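PDB 1NRW: hypothetical protein, haloacid dehalogenase-like hydrolase, which dephosphorylates phosphorylated five- and six-carbon sugars and nucleoside monophosphates in vitro, and flavin mononucleotide to a lesser extent, with magnesium as cofactor. Local coordinates for residues Y173-L185 with S203-A215. Sequence-based numbering, arbitrary orientation.
Sequences YNILGFSFFKEKL and SAEHNFELSSRKA
The amide nitrogen ND2 of Asn174 donates to OE1 of Glu209 at 2.9 Å, nearly straight at 168°. OE1 lies in the plane of the Asn174 amide, while ND2 comes to it from above the carboxylate plane; the two groups are turned 62° against each other. Asn174 CG stands anti to the backbone N (chi1 -168°), which turns the amide across to the neighbouring strand; ND2 also donates to Gly45 O. Ser203 OG donates to the other oxygen, Glu209 OE2, at 2.7 Å, so both carboxylate oxygens are held and its rotation is restrained.

Strands 173-178 and 207-212 are antiparallel. Ile175 with Leu210 and Gly177 with Phe208 form hydrogen-bonded pairs; Gly177 N to Phe208 O is 2.8 Å. The Phe208 ring lies over Gly177, whose CA is 4.2 Å from the centroid, a CH-pi contact. Beyond the strand, Ser179 N bonds to His206 O at 3.1 Å. A water bridges His206 NE2 and Phe180 O, while ND1 pairs with Asp127.

Ile175, Phe208 and Leu210 pack on helix 87-99; Asn174 and Glu209 lie on the other face, the Glu209 side chain about 5 Å (nearest atoms) from a bound phosphate ion, probably from the crystallisation liquor. This is consistent with a cap-domain sheet of a Cof-type HAD phosphatase facing the active site.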
loop_
_atom_site.group_PDB
_atom_site.type_symbol
_atom_site.label_atom_id
_atom_site.label_comp_id
_atom_site.label_asym_id
_atom_site.label_seq_id
_atom_site.Cartn_x
_atom_site.Cartn_y
_atom_site.Cartn_z
ATOM N N TYR A 173 5.588 11.825 0.778
ATOM C CA TYR A 173 5.992 10.448 0.507
ATOM C C TYR A 173 5.249 9.767 -0.631
ATOM O O TYR A 173 5.856 9.097 -1.461
ATOM C CB TYR A 173 5.822 9.590 1.762
ATOM C CG TYR A 173 6.586 10.078 2.968
ATOM C CD1 TYR A 173 7.937 10.419 2.876
ATOM C CD2 TYR A 173 5.963 10.184 4.209
ATOM C CE1 TYR A 173 8.646 10.854 3.996
ATOM C CE2 TYR A 173 6.660 10.615 5.333
ATOM C CZ TYR A 173 8.000 10.949 5.219
ATOM O OH TYR A 173 8.688 11.373 6.333
ATOM N N ASN A 174 3.930 9.926 -0.662
ATOM C CA ASN A 174 3.123 9.272 -1.683
ATOM C C ASN A 174 1.897 10.139 -1.919
ATOM O O ASN A 174 1.359 10.730 -0.981
ATOM C CB ASN A 174 2.725 7.872 -1.171
ATOM C CG ASN A 174 2.119 6.979 -2.249
ATOM O OD1 ASN A 174 2.469 7.064 -3.424
ATOM N ND2 ASN A 174 1.222 6.082 -1.831
ATOM N N ILE A 175 1.485 10.237 -3.176
ATOM C CA ILE A 175 0.313 11.020 -3.541
ATOM C C ILE A 175 -0.654 10.122 -4.292
ATOM O O ILE A 175 -0.309 9.548 -5.330
ATOM C CB ILE A 175 0.685 12.217 -4.444
ATOM C CG1 ILE A 175 1.634 13.156 -3.694
ATOM C CG2 ILE A 175 -0.582 12.974 -4.855
ATOM C CD1 ILE A 175 2.206 14.283 -4.556
ATOM N N LEU A 176 -1.859 9.987 -3.751
ATOM C CA LEU A 176 -2.889 9.170 -4.382
ATOM C C LEU A 176 -3.854 10.084 -5.135
ATOM O O LEU A 176 -4.296 11.098 -4.599
ATOM C CB LEU A 176 -3.651 8.360 -3.323
ATOM C CG LEU A 176 -4.806 7.461 -3.798
ATOM C CD1 LEU A 176 -5.004 6.323 -2.809
ATOM C CD2 LEU A 176 -6.094 8.278 -3.952
ATOM N N GLY A 177 -4.134 9.727 -6.385
ATOM C CA GLY A 177 -5.068 10.472 -7.215
ATOM C C GLY A 177 -6.233 9.549 -7.527
ATOM O O GLY A 177 -6.029 8.363 -7.773
ATOM N N PHE A 178 -7.450 10.083 -7.535
ATOM C CA PHE A 178 -8.635 9.266 -7.782
ATOM C C PHE A 178 -9.646 9.977 -8.670
ATOM O O PHE A 178 -9.802 11.195 -8.591
ATOM C CB PHE A 178 -9.293 8.936 -6.434
ATOM C CG PHE A 178 -10.648 8.278 -6.537
ATOM C CD1 PHE A 178 -10.784 6.901 -6.368
ATOM C CD2 PHE A 178 -11.793 9.043 -6.760
ATOM C CE1 PHE A 178 -12.044 6.291 -6.414
ATOM C CE2 PHE A 178 -13.059 8.448 -6.809
ATOM C CZ PHE A 178 -13.184 7.069 -6.635
ATOM N N SER A 179 -10.326 9.203 -9.511
ATOM C CA SER A 179 -11.380 9.739 -10.370
ATOM C C SER A 179 -12.341 8.629 -10.772
ATOM O O SER A 179 -11.917 7.511 -11.061
ATOM C CB SER A 179 -10.811 10.377 -11.638
ATOM O OG SER A 179 -11.862 10.947 -12.402
ATOM N N PHE A 180 -13.634 8.937 -10.778
ATOM C CA PHE A 180 -14.648 7.962 -11.176
ATOM C C PHE A 180 -14.612 7.746 -12.683
ATOM O O PHE A 180 -15.117 6.742 -13.187
ATOM C CB PHE A 180 -16.053 8.467 -10.827
ATOM C CG PHE A 180 -16.363 8.471 -9.364
ATOM C CD1 PHE A 180 -16.482 7.279 -8.662
ATOM C CD2 PHE A 180 -16.576 9.670 -8.692
ATOM C CE1 PHE A 180 -16.815 7.281 -7.307
ATOM C CE2 PHE A 180 -16.909 9.682 -7.340
ATOM C CZ PHE A 180 -17.029 8.485 -6.648
ATOM N N PHE A 181 -14.007 8.691 -13.396
ATOM C CA PHE A 181 -13.977 8.658 -14.855
ATOM C C PHE A 181 -12.765 8.053 -15.545
ATOM O O PHE A 181 -11.631 8.494 -15.355
ATOM C CB PHE A 181 -14.216 10.076 -15.360
ATOM C CG PHE A 181 -15.405 10.729 -14.725
ATOM C CD1 PHE A 181 -16.694 10.312 -15.047
ATOM C CD2 PHE A 181 -15.240 11.712 -13.754
ATOM C CE1 PHE A 181 -17.803 10.862 -14.408
ATOM C CE2 PHE A 181 -16.340 12.267 -13.108
ATOM C CZ PHE A 181 -17.626 11.840 -13.436
ATOM N N LYS A 182 -13.032 7.051 -16.377
ATOM C CA LYS A 182 -11.984 6.360 -17.112
ATOM C C LYS A 182 -11.076 7.333 -17.859
ATOM O O LYS A 182 -9.855 7.174 -17.855
ATOM C CB LYS A 182 -12.608 5.373 -18.101
ATOM C CG LYS A 182 -11.600 4.513 -18.842
ATOM C CD LYS A 182 -12.272 3.594 -19.854
ATOM C CE LYS A 182 -12.903 4.380 -20.997
ATOM N NZ LYS A 182 -13.533 3.489 -22.013
ATOM N N GLU A 183 -11.672 8.339 -18.492
ATOM C CA GLU A 183 -10.905 9.323 -19.255
ATOM C C GLU A 183 -9.895 10.074 -18.393
ATOM O O GLU A 183 -8.772 10.341 -18.828
ATOM C CB GLU A 183 -11.843 10.338 -19.917
ATOM C CG GLU A 183 -12.891 9.733 -20.847
ATOM C CD GLU A 183 -13.847 8.798 -20.129
ATOM O OE1 GLU A 183 -14.384 9.186 -19.068
ATOM O OE2 GLU A 183 -14.066 7.674 -20.630
ATOM N N LYS A 184 -10.305 10.426 -17.178
ATOM C CA LYS A 184 -9.440 11.150 -16.253
ATOM C C LYS A 184 -8.314 10.245 -15.769
ATOM O O LYS A 184 -7.175 10.685 -15.609
ATOM C CB LYS A 184 -10.253 11.643 -15.055
ATOM C CG LYS A 184 -11.430 12.526 -15.428
ATOM C CD LYS A 184 -10.976 13.902 -15.856
ATOM C CE LYS A 184 -10.477 14.718 -14.670
ATOM N NZ LYS A 184 -10.031 16.066 -15.113
ATOM N N LEU A 185 -8.640 8.980 -15.533
ATOM C CA LEU A 185 -7.647 8.020 -15.075
ATOM C C LEU A 185 -6.584 7.803 -16.149
ATOM O O LEU A 185 -5.387 7.753 -15.850
ATOM C CB LEU A 185 -8.330 6.694 -14.713
ATOM C CG LEU A 185 -9.266 6.761 -13.498
ATOM C CD1 LEU A 185 -10.061 5.470 -13.368
ATOM C CD2 LEU A 185 -8.446 7.018 -12.238
ATOM N N SER A 203 -3.420 1.119 -6.834
ATOM C CA SER A 203 -3.786 0.165 -5.790
ATOM C C SER A 203 -5.280 -0.157 -5.845
ATOM O O SER A 203 -5.792 -0.893 -5.000
ATOM C CB SER A 203 -3.442 0.722 -4.406
ATOM O OG SER A 203 -4.184 1.898 -4.124
ATOM N N ALA A 204 -5.966 0.410 -6.832
ATOM C CA ALA A 204 -7.402 0.196 -7.019
ATOM C C ALA A 204 -7.817 0.675 -8.410
ATOM O O ALA A 204 -7.161 1.531 -9.003
ATOM C CB ALA A 204 -8.192 0.936 -5.938
ATOM N N GLU A 205 -8.916 0.123 -8.918
ATOM C CA GLU A 205 -9.413 0.449 -10.252
ATOM C C GLU A 205 -9.565 1.928 -10.599
ATOM O O GLU A 205 -9.381 2.316 -11.755
ATOM C CB GLU A 205 -10.747 -0.267 -10.489
ATOM C CG GLU A 205 -10.605 -1.767 -10.730
ATOM C CD GLU A 205 -11.939 -2.495 -10.700
ATOM O OE1 GLU A 205 -12.932 -1.945 -11.227
ATOM O OE2 GLU A 205 -11.991 -3.621 -10.157
ATOM N N HIS A 206 -9.891 2.761 -9.619
ATOM C CA HIS A 206 -10.058 4.177 -9.908
ATOM C C HIS A 206 -9.015 5.112 -9.307
ATOM O O HIS A 206 -9.276 6.298 -9.099
ATOM C CB HIS A 206 -11.466 4.626 -9.519
ATOM C CG HIS A 206 -12.545 3.898 -10.260
ATOM N ND1 HIS A 206 -12.971 2.637 -9.904
ATOM C CD2 HIS A 206 -13.241 4.232 -11.373
ATOM C CE1 HIS A 206 -13.882 2.223 -10.767
ATOM N NE2 HIS A 206 -14.064 3.171 -11.670
ATOM N N ASN A 207 -7.829 4.585 -9.024
ATOM C CA ASN A 207 -6.776 5.439 -8.499
ATOM C C ASN A 207 -5.433 5.134 -9.132
ATOM O O ASN A 207 -5.280 4.176 -9.902
ATOM C CB ASN A 207 -6.661 5.335 -6.955
ATOM C CG ASN A 207 -5.891 4.094 -6.474
ATOM O OD1 ASN A 207 -4.903 3.673 -7.075
ATOM N ND2 ASN A 207 -6.333 3.531 -5.355
ATOM N N PHE A 208 -4.487 6.017 -8.845
ATOM C CA PHE A 208 -3.103 5.866 -9.255
ATOM C C PHE A 208 -2.334 6.530 -8.127
ATOM O O PHE A 208 -2.865 7.406 -7.438
ATOM C CB PHE A 208 -2.809 6.505 -10.628
ATOM C CG PHE A 208 -3.240 7.941 -10.768
ATOM C CD1 PHE A 208 -2.387 8.980 -10.407
ATOM C CD2 PHE A 208 -4.474 8.250 -11.330
ATOM C CE1 PHE A 208 -2.759 10.312 -10.611
ATOM C CE2 PHE A 208 -4.857 9.576 -11.539
ATOM C CZ PHE A 208 -3.998 10.607 -11.181
ATOM N N GLU A 209 -1.112 6.068 -7.891
ATOM C CA GLU A 209 -0.291 6.622 -6.825
ATOM C C GLU A 209 1.052 7.051 -7.386
ATOM O O GLU A 209 1.607 6.395 -8.267
ATOM C CB GLU A 209 -0.078 5.581 -5.716
ATOM C CG GLU A 209 -1.357 5.181 -4.964
ATOM C CD GLU A 209 -1.113 4.100 -3.917
ATOM O OE1 GLU A 209 0.045 3.947 -3.459
ATOM O OE2 GLU A 209 -2.084 3.408 -3.537
ATOM N N LEU A 210 1.565 8.156 -6.862
ATOM C CA LEU A 210 2.845 8.689 -7.295
ATOM C C LEU A 210 3.787 8.878 -6.115
ATOM O O LEU A 210 3.449 9.544 -5.137
ATOM C CB LEU A 210 2.637 10.035 -7.997
ATOM C CG LEU A 210 1.898 9.993 -9.336
ATOM C CD1 LEU A 210 1.429 11.395 -9.708
ATOM C CD2 LEU A 210 2.813 9.426 -10.410
ATOM N N SER A 211 4.969 8.279 -6.207
ATOM C CA SER A 211 5.983 8.421 -5.169
ATOM C C SER A 211 7.285 8.707 -5.910
ATOM O O SER A 211 7.297 8.737 -7.144
ATOM C CB SER A 211 6.091 7.136 -4.338
ATOM O OG SER A 211 6.287 6.007 -5.167
ATOM N N SER A 212 8.371 8.929 -5.180
ATOM C CA SER A 212 9.639 9.216 -5.839
ATOM C C SER A 212 10.145 7.991 -6.600
ATOM O O SER A 212 9.735 6.862 -6.326
ATOM C CB SER A 212 10.680 9.667 -4.819
ATOM O OG SER A 212 11.800 10.241 -5.477
ATOM N N ARG A 213 11.039 8.222 -7.559
ATOM C CA ARG A 213 11.591 7.141 -8.368
ATOM C C ARG A 213 12.132 5.973 -7.549
ATOM O O ARG A 213 11.953 4.816 -7.923
ATOM C CB ARG A 213 12.706 7.678 -9.274
ATOM C CG ARG A 213 13.315 6.625 -10.192
ATOM C CD ARG A 213 12.252 5.993 -11.084
ATOM N NE ARG A 213 12.794 4.943 -11.942
ATOM C CZ ARG A 213 13.678 5.146 -12.914
ATOM N NH1 ARG A 213 14.129 6.370 -13.163
ATOM N NH2 ARG A 213 14.117 4.123 -13.636
ATOM N N LYS A 214 12.802 6.275 -6.441
ATOM C CA LYS A 214 13.376 5.233 -5.599
ATOM C C LYS A 214 12.417 4.690 -4.552
ATOM O O LYS A 214 12.812 3.901 -3.698
ATOM C CB LYS A 214 14.645 5.734 -4.911
ATOM C CG LYS A 214 15.799 6.013 -5.865
ATOM C CD LYS A 214 17.072 6.323 -5.085
ATOM C CE LYS A 214 18.229 6.663 -6.012
ATOM N NZ LYS A 214 17.946 7.892 -6.808
ATOM N N ALA A 215 11.158 5.116 -4.617
ATOM C CA ALA A 215 10.157 4.638 -3.671
ATOM C C ALA A 215 9.147 3.715 -4.354
ATOM O O ALA A 215 8.241 4.174 -5.046
ATOM C CB ALA A 215 9.427 5.822 -3.029
HETATM O O HOH W 1 8.380 9.166 -2.344
HETATM O O HOH W 2 -15.115 3.684 -14.261
#